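Local coordinates for putative uncharacterized protein (Xanthomonas oryzae pv. oryzae, PDB 4KL0), which binds calcium and probably hydrolyses N-glycosidic bonds, as nucleoside hydrolases do, although its substrate is not established, at residues E227-A232 / N315-L320; R331-P336 / E359-L364. All coordinates share one frame; numbering follows the deposited sequence.

Overall arrangement
Both contacts lie in the C-terminal half of a Rossmann-like chain, on the same side of its centre, and follow one another without nesting or crossing. After strand 221-224 the chain enters helix 226-231; interaction 1 closes a long loop, about half of it helical, when residues 315-320 return to that helix at the start of helix 317-325, where a calcium ligand sits. The chain then runs directly into helix 327-333, whose end opens interaction 2. A short excursion through strands 337-338 and 347-350 brings back helix 358-372 to close it. The contact centres are about 11 Å apart, and A232 of the first contact meets A361 of the second, so the two sites abut.

Interaction 1 of 2, residues E227-A232 / N315-L320; sequences EAAYKA and NLYDPL. With CA (calcium ion), chain B.
Next to the calcium site of this nucleoside hydrolase-like fold, the start of helix 317-325 packs against helix 226-231 through A229 and Y230. The methyl group of A229 lies obliquely to the Y317 ring, with A229 CB 3.4 Å from Y317 CD1, while L320 CD1 approaches A229 CA at 3.5 Å and also meets the methyl of A232. Beside this packing, the N315 amide comes to the edge of the Y230 ring, N315 ND2 lying 3.3 Å from Y230 CD1, with the two planes 39° apart. The same amide donates from ND2 to Y317 OH (2.9 Å, 143° at the hydrogen), which lies 24° out of the amide plane. Two waters complete the seam. One donates to A229 O and accepts from L316 N at 2.7 Å, bridging helix 226-231 to the N-cap residue of helix 317-325; the other joins the hydroxyls of Y230 and Y317. One residue on, D318 turns to the metal, its OD2 binding calcium at 2.4 Å beside D35, D42 and the carbonyl of I151, while OD1 accepts from a calcium-bound water. Helix 41-54 packs against D318 and P319, D41 receives the backbone N-H of D318, and helices 236-243 and 358-372 both touch L316.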
# COMPACT_ATOMS: atom_id res chain seq x y z
N GLU A 227 -10.06 -3.48 -8.71
CA GLU A 227 -11.31 -2.82 -9.12
C GLU A 227 -11.80 -1.72 -8.17
O GLU A 227 -12.46 -0.73 -8.59
CB GLU A 227 -12.40 -3.89 -9.36
CG GLU A 227 -12.07 -4.73 -10.61
CD GLU A 227 -11.15 -5.91 -10.31
OE1 GLU A 227 -10.90 -6.22 -9.10
OE2 GLU A 227 -10.67 -6.54 -11.30
N ALA A 228 -11.47 -1.88 -6.89
CA ALA A 228 -11.80 -0.88 -5.87
C ALA A 228 -11.03 0.40 -6.18
O ALA A 228 -11.56 1.50 -6.06
CB ALA A 228 -11.43 -1.40 -4.49
N ALA A 229 -9.76 0.27 -6.58
CA ALA A 229 -9.00 1.49 -6.91
C ALA A 229 -9.47 2.22 -8.16
O ALA A 229 -9.42 3.47 -8.22
CB ALA A 229 -7.49 1.19 -7.02
N TYR A 230 -9.91 1.47 -9.19
CA TYR A 230 -10.33 2.09 -10.44
C TYR A 230 -11.43 3.10 -10.13
O TYR A 230 -11.47 4.22 -10.66
CB TYR A 230 -10.87 1.03 -11.43
CG TYR A 230 -9.87 -0.04 -11.84
CD1 TYR A 230 -8.52 0.16 -11.73
CD2 TYR A 230 -10.31 -1.26 -12.37
CE1 TYR A 230 -7.60 -0.84 -12.14
CE2 TYR A 230 -9.41 -2.26 -12.75
CZ TYR A 230 -8.07 -2.04 -12.64
OH TYR A 230 -7.20 -3.04 -13.06
N LYS A 231 -12.31 2.71 -9.23
CA LYS A 231 -13.44 3.57 -8.95
C LYS A 231 -13.04 4.90 -8.27
O LYS A 231 -13.69 5.94 -8.47
CB LYS A 231 -14.41 2.79 -8.09
CG LYS A 231 -15.77 3.47 -7.95
CD LYS A 231 -16.80 2.45 -7.54
CE LYS A 231 -18.20 3.00 -7.67
NZ LYS A 231 -19.02 2.39 -6.57
N ALA A 232 -11.97 4.86 -7.48
CA ALA A 232 -11.53 6.04 -6.72
C ALA A 232 -10.23 6.66 -7.28
O ALA A 232 -9.46 7.30 -6.55
CB ALA A 232 -11.36 5.64 -5.23
N ASN A 315 -4.50 5.25 -10.47
CA ASN A 315 -4.94 4.39 -9.36
C ASN A 315 -4.08 4.46 -8.09
O ASN A 315 -2.83 4.55 -8.19
CB ASN A 315 -4.99 2.96 -9.87
CG ASN A 315 -6.00 2.80 -10.97
OD1 ASN A 315 -7.05 3.47 -10.99
ND2 ASN A 315 -5.71 1.88 -11.90
N LEU A 316 -4.72 4.48 -6.92
CA LEU A 316 -4.01 4.42 -5.61
C LEU A 316 -4.38 3.14 -4.83
O LEU A 316 -5.13 3.15 -3.84
CB LEU A 316 -4.31 5.68 -4.75
CG LEU A 316 -3.71 6.97 -5.30
CD1 LEU A 316 -4.12 8.24 -4.47
CD2 LEU A 316 -2.17 6.81 -5.49
N TYR A 317 -3.80 2.01 -5.21
CA TYR A 317 -4.25 0.76 -4.64
C TYR A 317 -3.88 0.64 -3.18
O TYR A 317 -4.68 0.28 -2.34
CB TYR A 317 -3.58 -0.43 -5.36
CG TYR A 317 -3.71 -0.38 -6.87
CD1 TYR A 317 -4.85 -0.84 -7.49
CD2 TYR A 317 -2.65 0.10 -7.65
CE1 TYR A 317 -4.97 -0.81 -8.89
CE2 TYR A 317 -2.75 0.15 -9.04
CZ TYR A 317 -3.91 -0.30 -9.64
OH TYR A 317 -4.00 -0.27 -11.03
N ASP A 318 -2.64 0.95 -2.88
CA ASP A 318 -2.18 0.73 -1.53
C ASP A 318 -2.75 1.73 -0.50
O ASP A 318 -3.07 1.34 0.64
CB ASP A 318 -0.64 0.72 -1.51
CG ASP A 318 -0.06 -0.47 -2.23
OD1 ASP A 318 -0.78 -1.42 -2.57
OD2 ASP A 318 1.17 -0.52 -2.44
N PRO A 319 -2.88 3.01 -0.86
CA PRO A 319 -3.48 3.92 0.11
C PRO A 319 -4.91 3.53 0.41
O PRO A 319 -5.31 3.62 1.56
CB PRO A 319 -3.50 5.24 -0.66
CG PRO A 319 -2.27 5.17 -1.47
CD PRO A 319 -2.22 3.74 -1.97
N LEU A 320 -5.65 3.07 -0.59
CA LEU A 320 -7.00 2.63 -0.31
C LEU A 320 -7.02 1.42 0.61
O LEU A 320 -7.94 1.26 1.40
CB LEU A 320 -7.74 2.30 -1.61
CG LEU A 320 -8.11 3.57 -2.37
CD1 LEU A 320 -8.52 3.20 -3.84
CD2 LEU A 320 -9.29 4.29 -1.70
CA CA B . 2.88 -2.05 -3.10
O HOH W 1 -7.42 4.85 -6.61
O HOH W 2 -4.78 -2.23 -12.68
O HOH W 3 0.54 -3.03 -4.01
O HOH W 4 2.48 -1.10 -5.36
O HOH W 5 3.21 -4.06 -4.70

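Interaction 2 of 2, residues R331-P336 / E359-L364; sequences RLLFQP and EKARLL
L333, which carries much of the contact with K360 and A361, also covers one face of the F334 ring with its CB, 3.8 Å above the ring centre. This is helix-to-helix packing in the Rossmann-like fold, joining the end of helix 327-333 to helix 358-372 away from the calcium site. The F334 ring packs among L320, L323 and A324 of helix 317-325 and V350 of strand 347-350. In the other segment, the flat guanidinium of R362 has E359 CB at its edge; its NH1 forms a salt bridge with E359 OE2 within helix 358-372. Both methyls of L333 rest on A361, CD2 coming 3.5 Å from A361 N and CD1 3.8 Å from A361 CB. With CG anti to the carbonyl carbon (chi1 -55°), the L333 side chain brings its end towards the other helix. K360 lies alongside, its CG 3.8 Å from L333 CD2. Its chain then bends at chi2 and chi3, carrying CE past the carbonyl oxygen of L332 so that NZ can form a salt bridge with E18 of helix 10-20. One turn beyond K360, L364 crosses the L332 side chain at about a right angle, L332 CD2 touching L364 CD2 at 4.2 Å.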
# COMPACT_ATOMS: atom_id res chain seq x y z
N ARG A 331 -15.37 2.95 7.54
CA ARG A 331 -16.82 3.13 7.67
C ARG A 331 -17.27 4.36 6.90
O ARG A 331 -18.42 4.47 6.50
CB ARG A 331 -17.25 3.13 9.15
CG ARG A 331 -17.05 1.74 9.81
CD ARG A 331 -17.40 1.73 11.32
NE ARG A 331 -17.06 0.47 11.98
CZ ARG A 331 -16.42 0.37 13.15
NH1 ARG A 331 -16.05 1.47 13.81
NH2 ARG A 331 -16.15 -0.83 13.67
N LEU A 332 -16.36 5.28 6.66
CA LEU A 332 -16.64 6.43 5.84
C LEU A 332 -16.80 6.07 4.36
O LEU A 332 -17.60 6.70 3.65
CB LEU A 332 -15.47 7.41 5.99
CG LEU A 332 -15.71 8.90 6.17
CD1 LEU A 332 -16.64 9.14 7.33
CD2 LEU A 332 -14.36 9.60 6.35
N LEU A 333 -16.02 5.10 3.86
CA LEU A 333 -15.88 4.96 2.41
C LEU A 333 -16.39 3.64 1.86
O LEU A 333 -16.72 3.58 0.66
CB LEU A 333 -14.39 5.10 2.01
CG LEU A 333 -13.66 6.38 2.45
CD1 LEU A 333 -12.19 6.23 2.04
CD2 LEU A 333 -14.25 7.64 1.82
N PHE A 334 -16.40 2.60 2.67
CA PHE A 334 -16.56 1.24 2.16
C PHE A 334 -17.67 0.44 2.83
O PHE A 334 -18.03 0.65 3.99
CB PHE A 334 -15.28 0.41 2.32
CG PHE A 334 -14.04 1.07 1.82
CD1 PHE A 334 -13.81 1.23 0.47
CD2 PHE A 334 -13.03 1.47 2.72
CE1 PHE A 334 -12.65 1.86 0.03
CE2 PHE A 334 -11.84 2.03 2.27
CZ PHE A 334 -11.66 2.25 0.95
N GLN A 335 -18.20 -0.51 2.07
CA GLN A 335 -19.13 -1.48 2.60
C GLN A 335 -18.66 -2.85 2.12
O GLN A 335 -19.17 -3.36 1.11
CB GLN A 335 -20.50 -1.17 2.02
CG GLN A 335 -21.64 -1.96 2.55
CD GLN A 335 -22.95 -1.58 1.82
OE1 GLN A 335 -23.30 -0.39 1.71
NE2 GLN A 335 -23.65 -2.60 1.27
N PRO A 336 -17.64 -3.44 2.80
CA PRO A 336 -17.04 -4.71 2.39
C PRO A 336 -18.09 -5.81 2.29
O PRO A 336 -19.07 -5.82 3.05
CB PRO A 336 -16.07 -5.03 3.54
CG PRO A 336 -15.68 -3.65 4.05
CD PRO A 336 -16.99 -2.87 3.99
N GLU A 359 -15.95 9.70 -4.57
CA GLU A 359 -15.45 11.09 -4.67
C GLU A 359 -14.97 11.53 -3.29
O GLU A 359 -14.00 12.29 -3.18
CB GLU A 359 -16.47 12.09 -5.27
CG GLU A 359 -15.99 13.57 -5.30
CD GLU A 359 -14.60 13.83 -5.97
OE1 GLU A 359 -13.81 14.62 -5.37
OE2 GLU A 359 -14.30 13.29 -7.08
N LYS A 360 -15.60 11.01 -2.24
CA LYS A 360 -15.12 11.27 -0.90
C LYS A 360 -13.76 10.57 -0.63
O LYS A 360 -12.90 11.14 0.02
CB LYS A 360 -16.14 10.86 0.16
CG LYS A 360 -15.67 11.14 1.60
CD LYS A 360 -16.74 11.69 2.46
CE LYS A 360 -17.72 10.67 2.93
NZ LYS A 360 -18.83 11.38 3.66
N ALA A 361 -13.61 9.35 -1.12
CA ALA A 361 -12.30 8.68 -1.03
C ALA A 361 -11.22 9.51 -1.72
O ALA A 361 -10.09 9.68 -1.19
CB ALA A 361 -12.38 7.26 -1.62
N ARG A 362 -11.50 10.01 -2.93
CA ARG A 362 -10.55 10.88 -3.62
C ARG A 362 -10.18 12.13 -2.79
O ARG A 362 -9.01 12.49 -2.67
CB ARG A 362 -11.13 11.37 -4.95
CG ARG A 362 -11.23 10.32 -6.05
CD ARG A 362 -11.63 11.02 -7.39
NE ARG A 362 -12.00 10.01 -8.38
CZ ARG A 362 -13.25 9.61 -8.63
NH1 ARG A 362 -14.28 10.15 -7.97
NH2 ARG A 362 -13.46 8.67 -9.56
N LEU A 363 -11.21 12.78 -2.22
CA LEU A 363 -11.03 14.02 -1.48
C LEU A 363 -10.28 13.76 -0.16
O LEU A 363 -9.35 14.49 0.22
CB LEU A 363 -12.42 14.63 -1.21
CG LEU A 363 -12.55 16.12 -1.01
CD1 LEU A 363 -12.01 16.86 -2.23
CD2 LEU A 363 -14.03 16.41 -0.83
N LEU A 364 -10.64 12.69 0.52
CA LEU A 364 -9.92 12.27 1.73
C LEU A 364 -8.45 11.90 1.49
O LEU A 364 -7.55 12.31 2.27
CB LEU A 364 -10.65 11.15 2.44
CG LEU A 364 -10.00 10.76 3.77
CD1 LEU A 364 -10.07 11.94 4.76
CD2 LEU A 364 -10.69 9.55 4.31